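Local atomic coordinates of R-imine reductase (Streptomyces kanamyceticus, PDB entry 3ZGY), a protein that catalyses the NADPH-dependent, R-selective reduction of an imine substrate. Residues G28-A33 / A141-A146; T105-T110 / S164-L169. One frame throughout, in Å; residues are numbered along the deposited sequence.

How the contacts relate
Both contacts belong to the NADP-binding Rossmann-type domain, and their centres lie about 12 Å apart. Contact 2 is fully buried, joining the central strand 105-108 and the residue just after it to segment 164-169, on and after helix 163-167. Contact 1 is partly buried and pairs the first turn of helix 29-40 with the loop between strands 130-136 and 150-153. Apolar packing makes both, but contact 1 adds the thioether of Met30, a cofactor-site residue, and its loop partner is shaped by a beta turn, whereas contact 2 uses aliphatic branches alone. Gly144 N and Leu169 O, 2.8 Å apart in a probable hydrogen bond, connect them, and helix 29-40 takes part in packing at both.

Contact 1 of 2, residues G28-A33 / A141-A146; sequences GLMGQA and AAIGTA
Ile143 packs against Met30 and Ala33 on the first turn of the helix that follows the glycine-rich loop of a Rossmann fold. The thioether of Met30 crosses the isoleucine side chain at about a right angle, with SD 3.7 Å from Ile143 CG1 and the CD1 methyl also near the sulfur. Met30 sends CG anti to its backbone N (chi1 -170°), and this torsion with the bend at chi2 places SD against Ile143, while chi3 swings only the terminal methyl; a flexible, unbranched residue suits such a path. Ala33, three residues later on the same face, points its methyl at the loop, and its CB lies 3.9 Å from Ile143 CG1. The other branch, CG2, sits 3.7 Å from Ala33 O, so the forked isoleucine touches both methyl and carbonyl. Replacing Ile143 with alanine would probably remove the CG1 and CD1 contacts of Met30 SD and open a gap between the loop and the helix. Further out, Ile136 of strand 130-136 touches both Met30 and Ile143, while Pro140 and Cys82 also meet Met30.

Gly28 occupies the N-cap position of the helix. Gly28, Leu29 and Met30 bind NADP(+) in another structure of this protein; no cofactor occupies this chain. On the loop side, a type II beta turn from Ala142 to Thr145 presents Ile143 to the helix, with Gly144 accepting the positive phi (82°) that favours glycine. Two donors close the turn on Ala142 O from the same face of its plane: Thr145 N at 3.0 Å, and Thr145 OG1 at 2.9 Å, tilted 23° from the carbonyl plane.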
ATOM      1  N   GLY D  28      22.475 -15.903 -10.264  1.00 40.87           N
ATOM      2  CA  GLY D  28      21.735 -16.069  -9.034  1.00 35.44           C
ATOM      3  C   GLY D  28      20.394 -16.561  -9.480  1.00 42.17           C
ATOM      4  O   GLY D  28      20.217 -16.984 -10.626  1.00 41.19           O
ATOM      5  N   LEU D  29      19.430 -16.531  -8.584  1.00 46.36           N
ATOM      6  CA  LEU D  29      18.171 -17.115  -8.946  1.00 59.73           C
ATOM      7  C   LEU D  29      17.678 -16.422 -10.192  1.00 57.85           C
ATOM      8  O   LEU D  29      17.309 -17.089 -11.189  1.00 66.86           O
ATOM      9  CB  LEU D  29      17.154 -16.991  -7.810  1.00 62.10           C
ATOM     10  CG  LEU D  29      17.548 -17.887  -6.600  1.00 61.35           C
ATOM     11  CD1 LEU D  29      16.619 -17.585  -5.416  1.00 59.65           C
ATOM     12  CD2 LEU D  29      17.650 -19.378  -6.980  1.00 50.21           C
ATOM     13  N   MET D  30      17.720 -15.095 -10.111  1.00 53.60           N
ATOM     14  CA  MET D  30      17.205 -14.213 -11.182  1.00 54.82           C
ATOM     15  C   MET D  30      17.997 -14.316 -12.492  1.00 49.34           C
ATOM     16  O   MET D  30      17.429 -14.470 -13.534  1.00 46.48           O
ATOM     17  CB  MET D  30      17.177 -12.793 -10.694  1.00 46.94           C
ATOM     18  CG  MET D  30      16.450 -11.887 -11.607  1.00 55.72           C
ATOM     19  SD  MET D  30      14.711 -12.255 -11.820  1.00 58.87           S
ATOM     20  CE  MET D  30      14.080 -11.659 -10.240  1.00 53.96           C
ATOM     21  N   GLY D  31      19.302 -14.393 -12.408  1.00 55.05           N
ATOM     22  CA  GLY D  31      20.097 -14.672 -13.576  1.00 52.68           C
ATOM     23  C   GLY D  31      19.650 -15.928 -14.296  1.00 52.24           C
ATOM     24  O   GLY D  31      19.504 -15.927 -15.526  1.00 50.82           O
ATOM     25  N   GLN D  32      19.478 -17.015 -13.551  1.00 49.75           N
ATOM     26  CA  GLN D  32      19.073 -18.294 -14.154  1.00 49.84           C
ATOM     27  C   GLN D  32      17.735 -18.146 -14.842  1.00 43.81           C
ATOM     28  O   GLN D  32      17.579 -18.571 -15.984  1.00 42.20           O
ATOM     29  CB  GLN D  32      19.059 -19.418 -13.128  1.00 54.97           C
ATOM     30  CG  GLN D  32      20.451 -19.706 -12.565  1.00 68.69           C
ATOM     31  CD  GLN D  32      20.432 -20.834 -11.564  1.00 71.51           C
ATOM     32  OE1 GLN D  32      19.575 -20.831 -10.708  1.00 75.84           O
ATOM     33  NE2 GLN D  32      21.353 -21.801 -11.670  1.00 79.21           N
ATOM     34  N   ALA D  33      16.793 -17.516 -14.165  1.00 35.50           N
ATOM     35  CA  ALA D  33      15.515 -17.259 -14.736  1.00 36.17           C
ATOM     36  C   ALA D  33      15.591 -16.457 -16.024  1.00 42.97           C
ATOM     37  O   ALA D  33      14.925 -16.798 -17.014  1.00 49.39           O
ATOM     38  CB  ALA D  33      14.622 -16.539 -13.729  1.00 36.86           C
ATOM     39  N   ALA D 141      10.507 -16.873 -10.517  1.00 60.32           N
ATOM     40  CA  ALA D 141       9.423 -17.691 -11.057  1.00 58.15           C
ATOM     41  C   ALA D 141       8.609 -16.955 -12.142  1.00 54.88           C
ATOM     42  O   ALA D 141       8.207 -17.577 -13.132  1.00 67.17           O
ATOM     43  CB  ALA D 141       8.530 -18.151  -9.936  1.00 55.83           C
ATOM     44  N   ALA D 142       8.372 -15.650 -11.982  1.00 49.96           N
ATOM     45  CA  ALA D 142       7.477 -14.927 -12.924  1.00 43.12           C
ATOM     46  C   ALA D 142       8.141 -14.570 -14.228  1.00 42.19           C
ATOM     47  O   ALA D 142       7.482 -14.187 -15.167  1.00 46.78           O
ATOM     48  CB  ALA D 142       6.925 -13.668 -12.279  1.00 43.77           C
ATOM     49  N   ILE D 143       9.459 -14.662 -14.297  1.00 46.77           N
ATOM     50  CA  ILE D 143      10.170 -14.302 -15.534  1.00 47.87           C
ATOM     51  C   ILE D 143       9.674 -15.183 -16.656  1.00 44.06           C
ATOM     52  O   ILE D 143       9.520 -16.368 -16.497  1.00 44.07           O
ATOM     53  CB  ILE D 143      11.696 -14.460 -15.400  1.00 48.65           C
ATOM     54  CG1 ILE D 143      12.254 -13.553 -14.306  1.00 47.52           C
ATOM     55  CG2 ILE D 143      12.391 -14.186 -16.719  1.00 56.00           C
ATOM     56  CD1 ILE D 143      11.900 -12.093 -14.461  1.00 47.49           C
ATOM     57  N   GLY D 144       9.433 -14.580 -17.807  1.00 54.04           N
ATOM     58  CA  GLY D 144       8.945 -15.305 -18.973  1.00 47.83           C
ATOM     59  C   GLY D 144       7.458 -15.519 -18.940  1.00 50.48           C
ATOM     60  O   GLY D 144       6.969 -16.299 -19.716  1.00 50.05           O
ATOM     61  N   THR D 145       6.738 -14.863 -18.032  1.00 52.58           N
ATOM     62  CA  THR D 145       5.287 -15.011 -17.968  1.00 55.21           C
ATOM     63  C   THR D 145       4.581 -13.660 -17.955  1.00 61.73           C
ATOM     64  O   THR D 145       5.227 -12.597 -17.852  1.00 69.68           O
ATOM     65  CB  THR D 145       4.863 -15.807 -16.727  1.00 49.97           C
ATOM     66  OG1 THR D 145       4.729 -14.918 -15.595  1.00 55.09           O
ATOM     67  CG2 THR D 145       5.847 -16.926 -16.433  1.00 52.57           C
ATOM     68  N   ALA D 146       3.252 -13.685 -18.003  1.00 59.52           N
ATOM     69  CA  ALA D 146       2.523 -12.421 -17.959  1.00 66.97           C
ATOM     70  C   ALA D 146       2.641 -11.734 -16.585  1.00 69.61           C
ATOM     71  O   ALA D 146       2.358 -10.549 -16.464  1.00 75.12           O
ATOM     72  CB  ALA D 146       1.080 -12.637 -18.332  1.00 69.22           C
TER

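Contact 2 of 2, residues T105-T110 / S164-L169; sequences TLVNLT and SALGGL
Leucine and valine methyls alone bridge Val107 and Leu109 to Leu166 and Leu169, across backbones whose nearest CA atoms, Val107 and Leu166, are 9.5 Å apart. Val107 CG2 meets Leu166 CD1 at 4.4 Å, and Leu109 CD1 meets Leu169 CD1 tip to tip at 4.3 Å. The reach comes from extended leucines, long enough to span the wide gap: chi2 of Leu109 (180°) carries CD1 straight on from CA, and Leu169 does likewise. Val107, whose beta-branching suits an extended strand in the core, and Leu109, just after the strand, both point toward the other segment, as in the helix-on-sheet packing of a Rossmann-type domain. Helix 29-40 extends the same core: Leu34 touches both Leu109 and Leu169.

Beyond Val107, the chain leaves the strand through an Asx turn at Asn108. Asn108 OD1 takes Thr110 OG1 at 2.8 Å, in the carbonyl plane, and Thr110 N at 3.2 Å, well above that plane, while its ND2 bonds to Tyr131 OH; the buried amide thus has partners at both ends. Across the interface itself, contact is dispersive and nondirectional, consistent with the hydrophobic effect, not directional polar bonds, accounting for it.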
ATOM      1  N   THR D 105      24.989  -3.750 -27.006  1.00 43.81           N
ATOM      2  CA  THR D 105      23.996  -3.139 -26.147  1.00 38.46           C
ATOM      3  C   THR D 105      24.021  -3.890 -24.859  1.00 35.76           C
ATOM      4  O   THR D 105      23.965  -5.134 -24.838  1.00 39.61           O
ATOM      5  CB  THR D 105      22.615  -3.270 -26.711  1.00 45.77           C
ATOM      6  OG1 THR D 105      22.533  -2.518 -27.886  1.00 46.68           O
ATOM      7  CG2 THR D 105      21.571  -2.734 -25.724  1.00 46.17           C
ATOM      8  N   LEU D 106      24.204  -3.142 -23.799  1.00 33.31           N
ATOM      9  CA  LEU D 106      24.333  -3.680 -22.454  1.00 36.33           C
ATOM     10  C   LEU D 106      23.075  -3.339 -21.705  1.00 35.29           C
ATOM     11  O   LEU D 106      22.676  -2.181 -21.655  1.00 37.44           O
ATOM     12  CB  LEU D 106      25.537  -3.068 -21.760  1.00 38.00           C
ATOM     13  CG  LEU D 106      25.819  -3.458 -20.328  1.00 44.14           C
ATOM     14  CD1 LEU D 106      26.150  -4.927 -20.258  1.00 47.67           C
ATOM     15  CD2 LEU D 106      27.010  -2.667 -19.803  1.00 48.65           C
ATOM     16  N   VAL D 107      22.404  -4.355 -21.192  1.00 37.05           N
ATOM     17  CA  VAL D 107      21.154  -4.164 -20.412  1.00 39.48           C
ATOM     18  C   VAL D 107      21.385  -4.605 -18.964  1.00 39.09           C
ATOM     19  O   VAL D 107      21.716  -5.763 -18.695  1.00 39.19           O
ATOM     20  CB  VAL D 107      20.026  -4.984 -21.005  1.00 39.24           C
ATOM     21  CG1 VAL D 107      18.799  -4.832 -20.156  1.00 43.40           C
ATOM     22  CG2 VAL D 107      19.741  -4.540 -22.413  1.00 42.24           C
ATOM     23  N   ASN D 108      21.277  -3.677 -18.048  1.00 37.05           N
ATOM     24  CA  ASN D 108      21.695  -3.947 -16.683  1.00 36.54           C
ATOM     25  C   ASN D 108      20.510  -3.973 -15.766  1.00 34.60           C
ATOM     26  O   ASN D 108      19.965  -2.940 -15.390  1.00 35.58           O
ATOM     27  CB  ASN D 108      22.667  -2.902 -16.226  1.00 36.52           C
ATOM     28  CG  ASN D 108      23.200  -3.157 -14.836  1.00 44.36           C
ATOM     29  OD1 ASN D 108      23.009  -4.221 -14.231  1.00 45.62           O
ATOM     30  ND2 ASN D 108      23.873  -2.156 -14.305  1.00 45.86           N
ATOM     31  N   LEU D 109      20.066  -5.180 -15.455  1.00 34.62           N
ATOM     32  CA  LEU D 109      18.836  -5.367 -14.702  1.00 35.63           C
ATOM     33  C   LEU D 109      19.096  -5.526 -13.193  1.00 43.19           C
ATOM     34  O   LEU D 109      18.162  -5.810 -12.433  1.00 44.44           O
ATOM     35  CB  LEU D 109      18.089  -6.576 -15.259  1.00 34.53           C
ATOM     36  CG  LEU D 109      17.677  -6.486 -16.725  1.00 36.73           C
ATOM     37  CD1 LEU D 109      16.959  -7.737 -17.117  1.00 40.78           C
ATOM     38  CD2 LEU D 109      16.801  -5.282 -16.979  1.00 37.76           C
ATOM     39  N   THR D 110      20.351  -5.329 -12.772  1.00 43.43           N
ATOM     40  CA  THR D 110      20.705  -5.190 -11.375  1.00 40.40           C
ATOM     41  C   THR D 110      19.980  -4.040 -10.732  1.00 39.55           C
ATOM     42  O   THR D 110      19.801  -2.980 -11.325  1.00 47.80           O
ATOM     43  CB  THR D 110      22.207  -4.939 -11.227  1.00 42.66           C
ATOM     44  OG1 THR D 110      22.909  -5.928 -11.973  1.00 42.75           O
ATOM     45  CG2 THR D 110      22.644  -5.034  -9.816  1.00 45.73           C
ATOM     46  N   SER D 164      12.119  -7.139 -29.363  1.00 48.17           N
ATOM     47  CA  SER D 164      11.568  -8.487 -29.417  1.00 48.64           C
ATOM     48  C   SER D 164      12.285  -9.373 -28.446  1.00 45.40           C
ATOM     49  O   SER D 164      11.654 -10.035 -27.638  1.00 43.30           O
ATOM     50  CB  SER D 164      11.691  -9.098 -30.811  1.00 50.31           C
ATOM     51  OG  SER D 164      10.834  -8.405 -31.689  1.00 63.47           O
ATOM     52  N   ALA D 165      13.602  -9.404 -28.543  1.00 44.27           N
ATOM     53  CA  ALA D 165      14.389 -10.239 -27.631  1.00 40.96           C
ATOM     54  C   ALA D 165      14.003 -10.009 -26.153  1.00 44.56           C
ATOM     55  O   ALA D 165      13.698 -10.958 -25.418  1.00 50.08           O
ATOM     56  CB  ALA D 165      15.849  -9.973 -27.823  1.00 38.24           C
ATOM     57  N   LEU D 166      13.935  -8.749 -25.761  1.00 43.08           N
ATOM     58  CA  LEU D 166      13.649  -8.406 -24.396  1.00 41.30           C
ATOM     59  C   LEU D 166      12.226  -8.734 -24.002  1.00 42.95           C
ATOM     60  O   LEU D 166      11.943  -8.941 -22.837  1.00 51.52           O
ATOM     61  CB  LEU D 166      13.964  -6.942 -24.121  1.00 40.00           C
ATOM     62  CG  LEU D 166      15.454  -6.596 -24.188  1.00 40.41           C
ATOM     63  CD1 LEU D 166      15.723  -5.086 -24.217  1.00 36.87           C
ATOM     64  CD2 LEU D 166      16.217  -7.256 -23.056  1.00 41.01           C
ATOM     65  N   GLY D 167      11.306  -8.714 -24.952  1.00 47.33           N
ATOM     66  CA  GLY D 167       9.903  -9.058 -24.669  1.00 47.40           C
ATOM     67  C   GLY D 167       9.762 -10.516 -24.258  1.00 48.32           C
ATOM     68  O   GLY D 167       8.814 -10.871 -23.565  1.00 44.46           O
ATOM     69  N   GLY D 168      10.736 -11.340 -24.653  1.00 48.55           N
ATOM     70  CA  GLY D 168      10.872 -12.695 -24.154  1.00 48.64           C
ATOM     71  C   GLY D 168      10.850 -12.886 -22.628  1.00 52.55           C
ATOM     72  O   GLY D 168      10.591 -13.972 -22.167  1.00 64.44           O
ATOM     73  N   LEU D 169      11.111 -11.832 -21.859  1.00 45.12           N
ATOM     74  CA  LEU D 169      11.064 -11.877 -20.437  1.00 41.21           C
ATOM     75  C   LEU D 169       9.663 -11.729 -19.881  1.00 45.16           C
ATOM     76  O   LEU D 169       9.451 -11.872 -18.656  1.00 48.86           O
ATOM     77  CB  LEU D 169      11.935 -10.767 -19.858  1.00 40.84           C
ATOM     78  CG  LEU D 169      13.388 -10.782 -20.325  1.00 45.33           C
ATOM     79  CD1 LEU D 169      14.113  -9.564 -19.782  1.00 44.27           C
ATOM     80  CD2 LEU D 169      14.115 -12.047 -19.867  1.00 47.11           C
TER